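Long-range contact in pentacotripeptide-repeat region of PRORP domain-containing protein (PDB 4ME2), which probably binds RNA in a sequence-specific manner, as a pentatricopeptide-repeat protein built of helix-turn-helix units and linked to chloroplast group II introns: residues V175-W188 against V209-E222. Sequence-based numbering, arbitrary orientation.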
loop_
_atom_site.group_PDB
_atom_site.type_symbol
_atom_site.label_atom_id
_atom_site.label_comp_id
_atom_site.label_asym_id
_atom_site.label_seq_id
_atom_site.Cartn_x
_atom_site.Cartn_y
_atom_site.Cartn_z
ATOM N N VAL A 175 -3.999 -6.859 2.886
ATOM C CA VAL A 175 -3.272 -7.971 3.499
ATOM C C VAL A 175 -3.284 -9.203 2.580
ATOM O O VAL A 175 -2.265 -9.869 2.412
ATOM C CB VAL A 175 -3.818 -8.307 4.908
ATOM C CG1 VAL A 175 -3.265 -9.637 5.388
ATOM C CG2 VAL A 175 -3.479 -7.194 5.895
ATOM N N ARG A 176 -4.439 -9.493 1.980
ATOM C CA ARG A 176 -4.560 -10.553 0.971
ATOM C C ARG A 176 -3.573 -10.340 -0.174
ATOM O O ARG A 176 -2.902 -11.271 -0.628
ATOM C CB ARG A 176 -5.964 -10.535 0.364
ATOM C CG ARG A 176 -6.908 -11.650 0.770
ATOM C CD ARG A 176 -8.252 -11.462 0.059
ATOM N NE ARG A 176 -8.285 -12.045 -1.284
ATOM C CZ ARG A 176 -9.338 -12.009 -2.096
ATOM N NH1 ARG A 176 -10.457 -11.408 -1.716
ATOM N NH2 ARG A 176 -9.274 -12.567 -3.296
ATOM N N ALA A 177 -3.513 -9.102 -0.655
ATOM C CA ALA A 177 -2.658 -8.787 -1.795
ATOM C C ALA A 177 -1.196 -8.981 -1.420
ATOM O O ALA A 177 -0.425 -9.547 -2.190
ATOM C CB ALA A 177 -2.913 -7.370 -2.294
ATOM N N LEU A 178 -0.820 -8.532 -0.225
ATOM C CA LEU A 178 0.570 -8.656 0.216
ATOM C C LEU A 178 0.990 -10.117 0.340
ATOM O O LEU A 178 2.065 -10.503 -0.113
ATOM C CB LEU A 178 0.786 -7.931 1.543
ATOM C CG LEU A 178 0.734 -6.402 1.478
ATOM C CD1 LEU A 178 0.610 -5.801 2.872
ATOM C CD2 LEU A 178 1.957 -5.856 0.755
ATOM N N VAL A 179 0.142 -10.930 0.959
ATOM C CA VAL A 179 0.442 -12.347 1.115
ATOM C C VAL A 179 0.566 -13.037 -0.253
ATOM O O VAL A 179 1.536 -13.760 -0.499
ATOM C CB VAL A 179 -0.579 -13.039 2.035
ATOM C CG1 VAL A 179 -0.481 -14.540 1.896
ATOM C CG2 VAL A 179 -0.346 -12.611 3.485
ATOM N N ALA A 180 -0.378 -12.784 -1.156
ATOM C CA ALA A 180 -0.308 -13.373 -2.499
ATOM C C ALA A 180 0.977 -12.986 -3.251
ATOM O O ALA A 180 1.549 -13.803 -3.979
ATOM C CB ALA A 180 -1.555 -13.031 -3.314
ATOM N N LYS A 181 1.435 -11.751 -3.050
ATOM C CA LYS A 181 2.652 -11.257 -3.693
ATOM C C LYS A 181 3.927 -11.708 -3.002
ATOM O O LYS A 181 5.023 -11.371 -3.454
ATOM C CB LYS A 181 2.637 -9.735 -3.779
ATOM C CG LYS A 181 1.971 -9.221 -5.032
ATOM C CD LYS A 181 2.807 -9.543 -6.256
ATOM C CE LYS A 181 1.972 -9.327 -7.492
ATOM N NZ LYS A 181 2.646 -9.841 -8.709
ATOM N N GLY A 182 3.786 -12.467 -1.918
ATOM C CA GLY A 182 4.936 -12.981 -1.171
ATOM C C GLY A 182 5.582 -12.004 -0.205
ATOM O O GLY A 182 6.685 -12.255 0.289
ATOM N N ARG A 183 4.896 -10.904 0.097
ATOM C CA ARG A 183 5.472 -9.877 0.962
ATOM C C ARG A 183 5.034 -10.105 2.402
ATOM O O ARG A 183 4.177 -9.394 2.945
ATOM C CB ARG A 183 5.127 -8.466 0.460
ATOM C CG ARG A 183 5.478 -8.185 -1.004
ATOM C CD ARG A 183 6.868 -8.658 -1.418
ATOM N NE ARG A 183 7.922 -8.217 -0.506
ATOM C CZ ARG A 183 9.060 -8.881 -0.305
ATOM N NH1 ARG A 183 9.298 -10.020 -0.951
ATOM N NH2 ARG A 183 9.963 -8.409 0.545
ATOM N N ALA A 184 5.652 -11.109 3.016
ATOM C CA ALA A 184 5.231 -11.627 4.313
ATOM C C ALA A 184 5.439 -10.646 5.453
ATOM O O ALA A 184 4.537 -10.430 6.264
ATOM C CB ALA A 184 5.946 -12.933 4.606
ATOM N N ARG A 185 6.631 -10.064 5.521
ATOM C CA ARG A 185 6.934 -9.100 6.570
ATOM C C ARG A 185 5.996 -7.892 6.500
ATOM O O ARG A 185 5.495 -7.432 7.533
ATOM C CB ARG A 185 8.403 -8.661 6.481
ATOM C CG ARG A 185 8.829 -7.648 7.535
ATOM C CD ARG A 185 8.591 -8.150 8.951
ATOM N NE ARG A 185 9.313 -9.391 9.235
ATOM C CZ ARG A 185 9.085 -10.172 10.284
ATOM N NH1 ARG A 185 8.152 -9.853 11.170
ATOM N NH2 ARG A 185 9.796 -11.283 10.444
ATOM N N ALA A 186 5.772 -7.387 5.287
ATOM C CA ALA A 186 4.838 -6.280 5.061
ATOM C C ALA A 186 3.428 -6.627 5.551
ATOM O O ALA A 186 2.791 -5.824 6.238
ATOM C CB ALA A 186 4.820 -5.868 3.592
ATOM N N ALA A 187 2.950 -7.825 5.214
ATOM C CA ALA A 187 1.629 -8.266 5.672
ATOM C C ALA A 187 1.582 -8.321 7.206
ATOM O O ALA A 187 0.643 -7.816 7.842
ATOM C CB ALA A 187 1.272 -9.620 5.061
ATOM N N TRP A 188 2.607 -8.919 7.802
ATOM C CA TRP A 188 2.699 -8.951 9.250
ATOM C C TRP A 188 2.674 -7.556 9.840
ATOM O O TRP A 188 1.968 -7.307 10.823
ATOM C CB TRP A 188 3.937 -9.708 9.696
ATOM C CG TRP A 188 4.114 -9.600 11.170
ATOM C CD1 TRP A 188 5.025 -8.815 11.861
ATOM C CD2 TRP A 188 3.298 -10.241 12.193
ATOM N NE1 TRP A 188 4.854 -8.956 13.210
ATOM C CE2 TRP A 188 3.839 -9.802 13.476
ATOM C CE3 TRP A 188 2.234 -11.130 12.174
ATOM C CZ2 TRP A 188 3.308 -10.234 14.680
ATOM C CZ3 TRP A 188 1.708 -11.563 13.392
ATOM C CH2 TRP A 188 2.232 -11.124 14.613
ATOM N N VAL A 209 -6.314 -15.829 6.501
ATOM C CA VAL A 209 -5.416 -15.275 5.489
ATOM C C VAL A 209 -3.996 -15.235 6.040
ATOM O O VAL A 209 -3.055 -15.714 5.401
ATOM C CB VAL A 209 -5.840 -13.849 5.066
ATOM C CG1 VAL A 209 -4.762 -13.188 4.216
ATOM C CG2 VAL A 209 -7.159 -13.887 4.305
ATOM N N MET A 210 -3.871 -14.676 7.239
ATOM C CA MET A 210 -2.573 -14.419 7.852
ATOM C C MET A 210 -1.894 -15.691 8.356
ATOM O O MET A 210 -0.712 -15.909 8.088
ATOM C CB MET A 210 -2.706 -13.373 8.959
ATOM C CG MET A 210 -2.781 -11.947 8.429
ATOM S SD MET A 210 -1.252 -11.478 7.589
ATOM C CE MET A 210 -0.103 -11.569 8.959
ATOM N N ALA A 211 -2.637 -16.534 9.065
ATOM C CA ALA A 211 -2.060 -17.766 9.617
ATOM C C ALA A 211 -1.482 -18.666 8.525
ATOM O O ALA A 211 -0.354 -19.151 8.645
ATOM C CB ALA A 211 -3.084 -18.516 10.460
ATOM N N LYS A 212 -2.245 -18.874 7.455
ATOM C CA LYS A 212 -1.807 -19.715 6.344
ATOM C C LYS A 212 -0.726 -19.013 5.516
ATOM O O LYS A 212 0.205 -19.648 5.016
ATOM C CB LYS A 212 -3.008 -20.123 5.474
ATOM C CG LYS A 212 -4.166 -20.734 6.267
ATOM C CD LYS A 212 -5.461 -20.857 5.467
ATOM C CE LYS A 212 -5.570 -22.190 4.738
ATOM N NZ LYS A 212 -6.982 -22.506 4.372
ATOM N N GLY A 213 -0.852 -17.694 5.386
ATOM C CA GLY A 213 0.128 -16.902 4.649
ATOM C C GLY A 213 1.505 -16.901 5.298
ATOM O O GLY A 213 2.508 -17.157 4.635
ATOM N N MET A 214 1.549 -16.616 6.594
ATOM C CA MET A 214 2.827 -16.590 7.309
ATOM C C MET A 214 3.525 -17.944 7.234
ATOM O O MET A 214 4.726 -18.014 6.975
ATOM C CB MET A 214 2.634 -16.152 8.757
ATOM C CG MET A 214 2.145 -14.721 8.922
ATOM S SD MET A 214 3.191 -13.455 8.174
ATOM C CE MET A 214 2.353 -13.199 6.605
ATOM N N LYS A 215 2.761 -19.012 7.434
ATOM C CA LYS A 215 3.325 -20.359 7.403
ATOM C C LYS A 215 3.909 -20.666 6.034
ATOM O O LYS A 215 5.069 -21.060 5.910
ATOM C CB LYS A 215 2.261 -21.390 7.774
ATOM C CG LYS A 215 2.754 -22.823 7.735
ATOM C CD LYS A 215 1.714 -23.753 8.327
ATOM C CE LYS A 215 2.352 -25.048 8.794
ATOM N NZ LYS A 215 1.444 -25.782 9.717
ATOM N N ARG A 216 3.095 -20.459 5.002
ATOM C CA ARG A 216 3.485 -20.732 3.627
ATOM C C ARG A 216 4.769 -19.994 3.222
ATOM O O ARG A 216 5.586 -20.521 2.474
ATOM C CB ARG A 216 2.323 -20.372 2.687
ATOM C CG ARG A 216 2.475 -20.825 1.242
ATOM C CD ARG A 216 1.217 -20.537 0.425
ATOM N NE ARG A 216 0.935 -19.106 0.349
ATOM C CZ ARG A 216 1.549 -18.278 -0.489
ATOM N NH1 ARG A 216 2.466 -18.746 -1.325
ATOM N NH2 ARG A 216 1.247 -16.989 -0.494
ATOM N N LEU A 217 4.946 -18.780 3.738
ATOM C CA LEU A 217 6.079 -17.936 3.373
ATOM C C LEU A 217 7.269 -18.034 4.333
ATOM O O LEU A 217 8.270 -17.333 4.172
ATOM C CB LEU A 217 5.623 -16.483 3.217
ATOM C CG LEU A 217 4.609 -16.298 2.087
ATOM C CD1 LEU A 217 3.900 -14.958 2.218
ATOM C CD2 LEU A 217 5.289 -16.436 0.736
ATOM N N GLY A 218 7.152 -18.906 5.326
ATOM C CA GLY A 218 8.280 -19.229 6.191
ATOM C C GLY A 218 8.474 -18.345 7.407
ATOM O O GLY A 218 9.505 -18.440 8.075
ATOM N N LEU A 219 7.502 -17.479 7.700
ATOM C CA LEU A 219 7.548 -16.705 8.942
ATOM C C LEU A 219 6.802 -17.486 10.010
ATOM O O LEU A 219 5.661 -17.158 10.345
ATOM C CB LEU A 219 6.911 -15.318 8.788
ATOM C CG LEU A 219 7.288 -14.321 7.689
ATOM C CD1 LEU A 219 7.284 -12.889 8.218
ATOM C CD2 LEU A 219 8.597 -14.640 6.985
ATOM N N ASP A 220 7.431 -18.524 10.552
ATOM C CA ASP A 220 6.710 -19.421 11.456
ATOM C C ASP A 220 6.392 -18.842 12.835
ATOM O O ASP A 220 5.429 -19.269 13.462
ATOM C CB ASP A 220 7.361 -20.813 11.557
ATOM C CG ASP A 220 8.864 -20.770 11.430
ATOM O OD1 ASP A 220 9.393 -21.352 10.454
ATOM O OD2 ASP A 220 9.513 -20.148 12.291
ATOM N N GLU A 221 7.175 -17.867 13.294
ATOM C CA GLU A 221 6.872 -17.211 14.568
ATOM C C GLU A 221 5.620 -16.361 14.429
ATOM O O GLU A 221 4.758 -16.370 15.299
ATOM C CB GLU A 221 8.031 -16.341 15.041
ATOM C CG GLU A 221 9.204 -17.132 15.593
ATOM C CD GLU A 221 10.242 -16.258 16.274
ATOM O OE1 GLU A 221 10.307 -15.045 15.975
ATOM O OE2 GLU A 221 10.999 -16.790 17.114
ATOM N N GLU A 222 5.544 -15.630 13.323
ATOM C CA GLU A 222 4.383 -14.797 13.019
ATOM C C GLU A 222 3.162 -15.683 12.809
ATOM O O GLU A 222 2.076 -15.369 13.285
ATOM C CB GLU A 222 4.644 -13.924 11.788
ATOM C CG GLU A 222 5.618 -12.770 12.017
ATOM C CD GLU A 222 7.083 -13.186 12.028
ATOM O OE1 GLU A 222 7.408 -14.326 11.634
ATOM O OE2 GLU A 222 7.921 -12.354 12.435
HETATM O O HOH W 1 3.465 -15.914 -2.536
#
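Val179, Met210 and Met214 interlock as knobs into holes where two successive helix-turn-helix hairpins of the pentatricopeptide-repeat solenoid pack together. Helix segments 175-180 and 209-216 run nearly parallel, 18° apart, and the bare backbone of Gly213 forms the floor on which Val179 CG1 (chi1 165°, anti to the backbone N) sits, 3.7 Å from Gly213 CA. Both methionines bend at chi2 and chi3, which folds their ends into the groove between helices 168-180 and 184-197. Met210 fills the hollow among Val175, Val179, Ala187 and Trp188, its SD 3.5 Å from Val175 CG1. One turn on, Met214 plugs the neighbouring hollow, with CE 3.5 Å from Ala184 O. Nearer the hairpin turns, Leu217 and Leu219 close round the bump of Ala184 CB, 3.6 Å from Leu219 CG, while a water links Ala180 O to Arg216 NH2. Glu222 packs its CG over one face of the Trp188 indole, 3.6 Å from the centroid of the five-membered ring, a CH-pi contact. The Glu222 carboxylate forms a salt bridge with Arg185, whose guanidinium carries Leu219 CD1 over one face. NH1 and NH2 of Arg185 both hydrogen-bond to Glu222 OE2 (2.8 and 2.9 Å respectively), from the same face of the carboxylate, whose plane is turned 76° from the guanidinium.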